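Local coordinates for shikimate dehydrogenase-like protein HI_0607 (Haemophilus influenzae, PDB 1NPY) that catalyses the NADP(+)-dependent oxidation of shikimate to 3-dehydroshikimate in vitro, though far more slowly than classical AroE enzymes, so its biological substrate may be another compound, at residues Y100-I105 with V240-E245; A106-I111 with V135-N140. All coordinates share one frame; numbering follows the deposited sequence.

Contact 1: residues Y100-I105 with V240-E245; sequences YNTDYI and VLQAVE
Thr102 lays its hydroxyl and methyl branches across the backbone and side chains of Gln242 and Glu245, and this is the tight part of the contact. OG1 donates to Gln242 O over 3.1 Å, arriving above the carbonyl plane, off the lone pairs, at a C=O...O angle of 113°. With chi1 at 60°, OG1 sits between the backbone N and carbonyl carbon of Thr102, and CG2 is swung round to meet Glu245 CB at 3.6 Å. The CA atoms of Thr102 and Gln242 are 4.9 Å apart, close enough for Gln242 CB to lie 3.4 Å from Thr102 O. On one flank the carboxylate of Asp103 comes up against the end of Gln242; their separation in the model is implausibly short, so the details of this meeting are doubtful. The other flank is looser and only partly buried: Glu245 bends at chi2 (-78°) and brings OE1 no nearer than 3.7 Å to Ile105 CG2, a methyl-to-carboxylate contact without a bond. The start of helix 102-113 is fixed by Asn101, its N-cap, whose OD1 accepts from Tyr104 N at 3.1 Å, while Asn88 receives the N-H of Thr102. Asp103 is inferred to bind substrate; its OD2 makes a long, weak ion pair with Lys67, the inferred proton donor and acceptor, and its side chain also touches Met130 of the probable NADP(+) site. Strand 96-100 of the mixed sheet leads through Asn101 into a helix whose first turn rests on helix 235-251, while Val240 and Val244 of that second helix pack on helix 257-268.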
loop_
_atom_site.group_PDB
_atom_site.type_symbol
_atom_site.label_atom_id
_atom_site.label_comp_id
_atom_site.label_asym_id
_atom_site.label_seq_id
_atom_site.Cartn_x
_atom_site.Cartn_y
_atom_site.Cartn_z
ATOM N N TYR A 100 -0.110 9.779 -8.179
ATOM C CA TYR A 100 0.205 9.639 -6.759
ATOM C C TYR A 100 0.506 8.179 -6.419
ATOM O O TYR A 100 0.283 7.266 -7.207
ATOM C CB TYR A 100 -1.002 10.050 -5.899
ATOM C CG TYR A 100 -1.494 11.454 -6.161
ATOM C CD1 TYR A 100 -1.081 12.529 -5.379
ATOM C CD2 TYR A 100 -2.356 11.710 -7.220
ATOM C CE1 TYR A 100 -1.534 13.817 -5.670
ATOM C CE2 TYR A 100 -2.834 12.989 -7.493
ATOM C CZ TYR A 100 -2.424 14.033 -6.706
ATOM O OH TYR A 100 -2.870 15.309 -7.002
ATOM N N ASN A 101 1.088 7.984 -5.243
ATOM C CA ASN A 101 1.211 6.637 -4.710
ATOM C C ASN A 101 0.629 6.595 -3.305
ATOM O O ASN A 101 1.292 6.960 -2.345
ATOM C CB ASN A 101 2.622 6.082 -4.789
ATOM C CG ASN A 101 2.627 4.596 -4.517
ATOM O OD1 ASN A 101 2.157 4.194 -3.467
ATOM N ND2 ASN A 101 3.042 3.790 -5.489
ATOM N N THR A 102 -0.596 6.090 -3.201
ATOM C CA THR A 102 -1.282 6.030 -1.917
ATOM C C THR A 102 -0.837 4.883 -1.019
ATOM O O THR A 102 -1.137 4.907 0.170
ATOM C CB THR A 102 -2.804 6.022 -2.029
ATOM O OG1 THR A 102 -3.246 4.894 -2.788
ATOM C CG2 THR A 102 -3.343 7.261 -2.691
ATOM N N ASP A 103 -0.100 3.906 -1.533
ATOM C CA ASP A 103 0.562 2.982 -0.628
ATOM C C ASP A 103 1.610 3.705 0.226
ATOM O O ASP A 103 1.641 3.533 1.444
ATOM C CB ASP A 103 1.228 1.865 -1.409
ATOM C CG ASP A 103 0.237 0.853 -1.931
ATOM O OD1 ASP A 103 -0.816 0.572 -1.300
ATOM O OD2 ASP A 103 0.534 0.227 -2.966
ATOM N N TYR A 104 2.451 4.513 -0.416
ATOM C CA TYR A 104 3.402 5.358 0.285
ATOM C C TYR A 104 2.686 6.288 1.273
ATOM O O TYR A 104 3.064 6.378 2.444
ATOM C CB TYR A 104 4.249 6.128 -0.742
ATOM C CG TYR A 104 5.104 7.206 -0.127
ATOM C CD1 TYR A 104 6.367 6.912 0.387
ATOM C CD2 TYR A 104 4.623 8.512 0.014
ATOM C CE1 TYR A 104 7.117 7.890 1.024
ATOM C CE2 TYR A 104 5.386 9.489 0.623
ATOM C CZ TYR A 104 6.633 9.176 1.114
ATOM O OH TYR A 104 7.363 10.171 1.740
ATOM N N ILE A 105 1.651 6.986 0.812
ATOM C CA ILE A 105 0.906 7.895 1.683
ATOM C C ILE A 105 0.354 7.135 2.886
ATOM O O ILE A 105 0.438 7.624 4.013
ATOM C CB ILE A 105 -0.179 8.663 0.910
ATOM C CG1 ILE A 105 0.444 9.524 -0.191
ATOM C CG2 ILE A 105 -0.995 9.589 1.804
ATOM C CD1 ILE A 105 -0.558 10.074 -1.164
ATOM N N VAL A 240 -6.938 -0.689 3.230
ATOM C CA VAL A 240 -8.060 0.217 3.414
ATOM C C VAL A 240 -7.658 1.689 3.311
ATOM O O VAL A 240 -8.323 2.464 2.617
ATOM C CB VAL A 240 -8.822 -0.066 4.725
ATOM C CG1 VAL A 240 -9.879 1.035 4.935
ATOM C CG2 VAL A 240 -9.467 -1.437 4.660
ATOM N N LEU A 241 -6.569 2.098 3.949
ATOM C CA LEU A 241 -6.203 3.504 3.979
ATOM C C LEU A 241 -5.752 3.937 2.594
ATOM O O LEU A 241 -6.091 5.049 2.184
ATOM C CB LEU A 241 -5.096 3.765 5.008
ATOM C CG LEU A 241 -4.671 5.224 5.209
ATOM C CD1 LEU A 241 -5.893 6.112 5.427
ATOM C CD2 LEU A 241 -3.705 5.273 6.407
ATOM N N GLN A 242 -5.031 3.084 1.866
ATOM C CA GLN A 242 -4.615 3.481 0.525
ATOM C C GLN A 242 -5.818 3.688 -0.383
ATOM O O GLN A 242 -5.819 4.650 -1.149
ATOM C CB GLN A 242 -3.604 2.547 -0.118
ATOM C CG GLN A 242 -4.136 1.224 -0.576
ATOM C CD GLN A 242 -3.137 0.074 -0.620
ATOM O OE1 GLN A 242 -2.461 -0.205 0.375
ATOM N NE2 GLN A 242 -3.079 -0.639 -1.748
ATOM N N ALA A 243 -6.864 2.886 -0.208
ATOM C CA ALA A 243 -8.112 3.050 -0.962
ATOM C C ALA A 243 -8.894 4.308 -0.587
ATOM O O ALA A 243 -9.420 5.023 -1.445
ATOM C CB ALA A 243 -8.981 1.822 -0.794
ATOM N N VAL A 244 -8.994 4.557 0.715
ATOM C CA VAL A 244 -9.571 5.805 1.237
ATOM C C VAL A 244 -8.890 7.032 0.643
ATOM O O VAL A 244 -9.560 7.999 0.299
ATOM C CB VAL A 244 -9.561 5.805 2.776
ATOM C CG1 VAL A 244 -9.913 7.184 3.311
ATOM C CG2 VAL A 244 -10.572 4.778 3.278
ATOM N N GLU A 245 -7.564 7.026 0.569
ATOM C CA GLU A 245 -6.824 8.170 0.051
ATOM C C GLU A 245 -7.157 8.384 -1.436
ATOM O O GLU A 245 -7.297 9.520 -1.903
ATOM C CB GLU A 245 -5.313 8.037 0.272
ATOM C CG GLU A 245 -4.930 8.014 1.756
ATOM C CD GLU A 245 -4.938 9.376 2.411
ATOM O OE1 GLU A 245 -4.626 10.347 1.696
ATOM O OE2 GLU A 245 -5.217 9.471 3.632
#

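Contact 2: residues A106-I111 with V135-N140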
loop_
_atom_site.group_PDB
_atom_site.type_symbol
_atom_site.label_atom_id
_atom_site.label_comp_id
_atom_site.label_asym_id
_atom_site.label_seq_id
_atom_site.Cartn_x
_atom_site.Cartn_y
_atom_site.Cartn_z
ATOM N N ALA A 106 -0.249 5.974 2.655
ATOM C CA ALA A 106 -0.830 5.182 3.742
ATOM C C ALA A 106 0.207 4.791 4.784
ATOM O O ALA A 106 -0.083 4.832 5.984
ATOM C CB ALA A 106 -1.542 3.929 3.204
ATOM N N ILE A 107 1.415 4.451 4.346
ATOM C CA ILE A 107 2.417 3.958 5.281
ATOM C C ILE A 107 2.901 5.129 6.144
ATOM O O ILE A 107 2.990 5.018 7.367
ATOM C CB ILE A 107 3.575 3.194 4.624
ATOM C CG1 ILE A 107 3.064 1.884 4.011
ATOM C CG2 ILE A 107 4.573 2.856 5.734
ATOM C CD1 ILE A 107 3.776 1.492 2.765
ATOM N N VAL A 108 3.112 6.275 5.507
ATOM C CA VAL A 108 3.469 7.503 6.225
ATOM C C VAL A 108 2.390 7.844 7.256
ATOM O O VAL A 108 2.701 8.195 8.400
ATOM C CB VAL A 108 3.638 8.684 5.253
ATOM C CG1 VAL A 108 3.766 10.017 6.026
ATOM C CG2 VAL A 108 4.836 8.499 4.335
ATOM N N LYS A 109 1.124 7.788 6.855
ATOM C CA LYS A 109 0.014 7.993 7.767
ATOM C C LYS A 109 -0.071 7.034 8.949
ATOM O O LYS A 109 -0.383 7.460 10.067
ATOM C CB LYS A 109 -1.337 8.061 7.035
ATOM C CG LYS A 109 -1.488 9.315 6.166
ATOM C CD LYS A 109 -2.924 9.587 5.727
ATOM C CE LYS A 109 -3.174 11.013 5.201
ATOM N NZ LYS A 109 -2.224 12.028 5.752
ATOM N N LEU A 110 0.188 5.747 8.721
ATOM C CA LEU A 110 0.187 4.781 9.804
ATOM C C LEU A 110 1.354 4.938 10.778
ATOM O O LEU A 110 1.192 4.735 11.994
ATOM C CB LEU A 110 0.167 3.371 9.212
ATOM C CG LEU A 110 -1.156 3.026 8.534
ATOM C CD1 LEU A 110 -0.962 1.852 7.593
ATOM C CD2 LEU A 110 -2.209 2.692 9.595
ATOM N N ILE A 111 2.510 5.346 10.266
ATOM C CA ILE A 111 3.667 5.612 11.115
ATOM C C ILE A 111 3.260 6.706 12.094
ATOM O O ILE A 111 3.487 6.613 13.299
ATOM C CB ILE A 111 4.903 6.015 10.270
ATOM C CG1 ILE A 111 5.495 4.754 9.626
ATOM C CG2 ILE A 111 5.990 6.679 11.100
ATOM C CD1 ILE A 111 6.503 5.044 8.500
ATOM N N VAL A 135 10.196 1.446 3.038
ATOM C CA VAL A 135 11.509 2.006 3.312
ATOM C C VAL A 135 11.490 3.519 3.111
ATOM O O VAL A 135 12.032 4.276 3.927
ATOM C CB VAL A 135 12.600 1.318 2.490
ATOM C CG1 VAL A 135 13.954 2.008 2.667
ATOM C CG2 VAL A 135 12.696 -0.133 2.908
ATOM N N ALA A 136 10.859 3.962 2.027
ATOM C CA ALA A 136 10.804 5.394 1.733
ATOM C C ALA A 136 9.961 6.168 2.726
ATOM O O ALA A 136 10.264 7.319 3.073
ATOM C CB ALA A 136 10.277 5.611 0.311
ATOM N N ALA A 137 8.870 5.546 3.158
ATOM C CA ALA A 137 8.000 6.165 4.146
ATOM C C ALA A 137 8.717 6.355 5.474
ATOM O O ALA A 137 8.589 7.403 6.121
ATOM C CB ALA A 137 6.700 5.394 4.311
ATOM N N PHE A 138 9.479 5.343 5.881
ATOM C CA PHE A 138 10.269 5.506 7.103
ATOM C C PHE A 138 11.331 6.583 6.943
ATOM O O PHE A 138 11.518 7.404 7.838
ATOM C CB PHE A 138 10.852 4.172 7.565
ATOM C CG PHE A 138 9.886 3.353 8.379
ATOM C CD1 PHE A 138 9.677 3.631 9.718
ATOM C CD2 PHE A 138 9.174 2.312 7.799
ATOM C CE1 PHE A 138 8.798 2.912 10.470
ATOM C CE2 PHE A 138 8.311 1.559 8.557
ATOM C CZ PHE A 138 8.109 1.860 9.892
ATOM N N LYS A 139 11.982 6.631 5.792
ATOM C CA LYS A 139 13.091 7.552 5.581
ATOM C C LYS A 139 12.524 8.957 5.620
ATOM O O LYS A 139 13.085 9.840 6.281
ATOM C CB LYS A 139 13.738 7.304 4.218
ATOM C CG LYS A 139 14.921 8.219 3.877
ATOM C CD LYS A 139 16.114 7.827 4.730
ATOM C CE LYS A 139 17.335 8.707 4.428
ATOM N NZ LYS A 139 16.877 10.000 3.849
ATOM N N ASN A 140 11.413 9.174 4.921
ATOM C CA ASN A 140 10.895 10.535 4.852
ATOM C C ASN A 140 10.145 10.949 6.108
ATOM O O ASN A 140 9.770 12.107 6.256
ATOM C CB ASN A 140 10.046 10.705 3.598
ATOM C CG ASN A 140 10.874 10.579 2.347
ATOM O OD1 ASN A 140 12.099 10.732 2.381
ATOM N ND2 ASN A 140 10.228 10.232 1.243
#
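Ala137 presents its methyl group to two branched side chains of helix 102-113. Its CB lies 3.6 Å from Ile107 CG2 and equally 3.6 Å from Val108 CG2, with Ile111 CD1 a little farther away. Beside this small apolar cluster, Ile111 reaches the ring of Phe138. CD1 stands almost exactly over the ring centre, 3.5 Å from the centroid and 6° off the normal, a CH-pi contact in which all six ring carbons are at similar range; CG1 follows at the CE1 and CZ side. Ile111 carries CG1 beside its backbone N (chi1 -77°), which brings CD1 to the ring, and Phe138 turns its ring toward the facing helix although its CB leaves the backbone at an angle to it. No hydrogen bond crosses the contact, which is held by apolar packing alone.

The small size of Ala137 allows a close backbone approach, 5.2 Å between its CA and that of Val108, and the local helix axes pass 8.8 Å apart with a crossing angle of -49°. Farther out, Phe143 meets Phe138 edge-to-face and also touches Ile111, while Ser141 OG bonds to Ala137 O. Ile107 extends the packing to Ala133 and Val134, and lies near Met130 of the probable NADP(+) site. Helix 131-140 follows strand 122-125 and the glycine-rich turn of the Rossmann-type domain, with helix 153-163 touching it through Val135 and Ala136; helix 102-113 is backed by helix 235-251, which Ala106, Lys109 and Leu110 meet.

How the contacts relate
From the N terminus, the chain builds most of the mixed sheet before strand 96-100 leads into helix 102-113, which serves both contacts: its first turn belongs to contact 1, the following turns to contact 2. Contact 2 closes the shorter loop, returning through strand 122-125 to helix 131-140. Contact 1 closes the longer one only after the rest of the parallel sheet, at helix 235-251, so the first loop lies wholly within the second. A probable hydrogen bond from Tyr104 to Asn140 and packing of Leu241 on Ala106 join them directly. Contact 1 joins the two helices that connect the domains, and contact 2 seats the first of them against the nucleotide-binding domain.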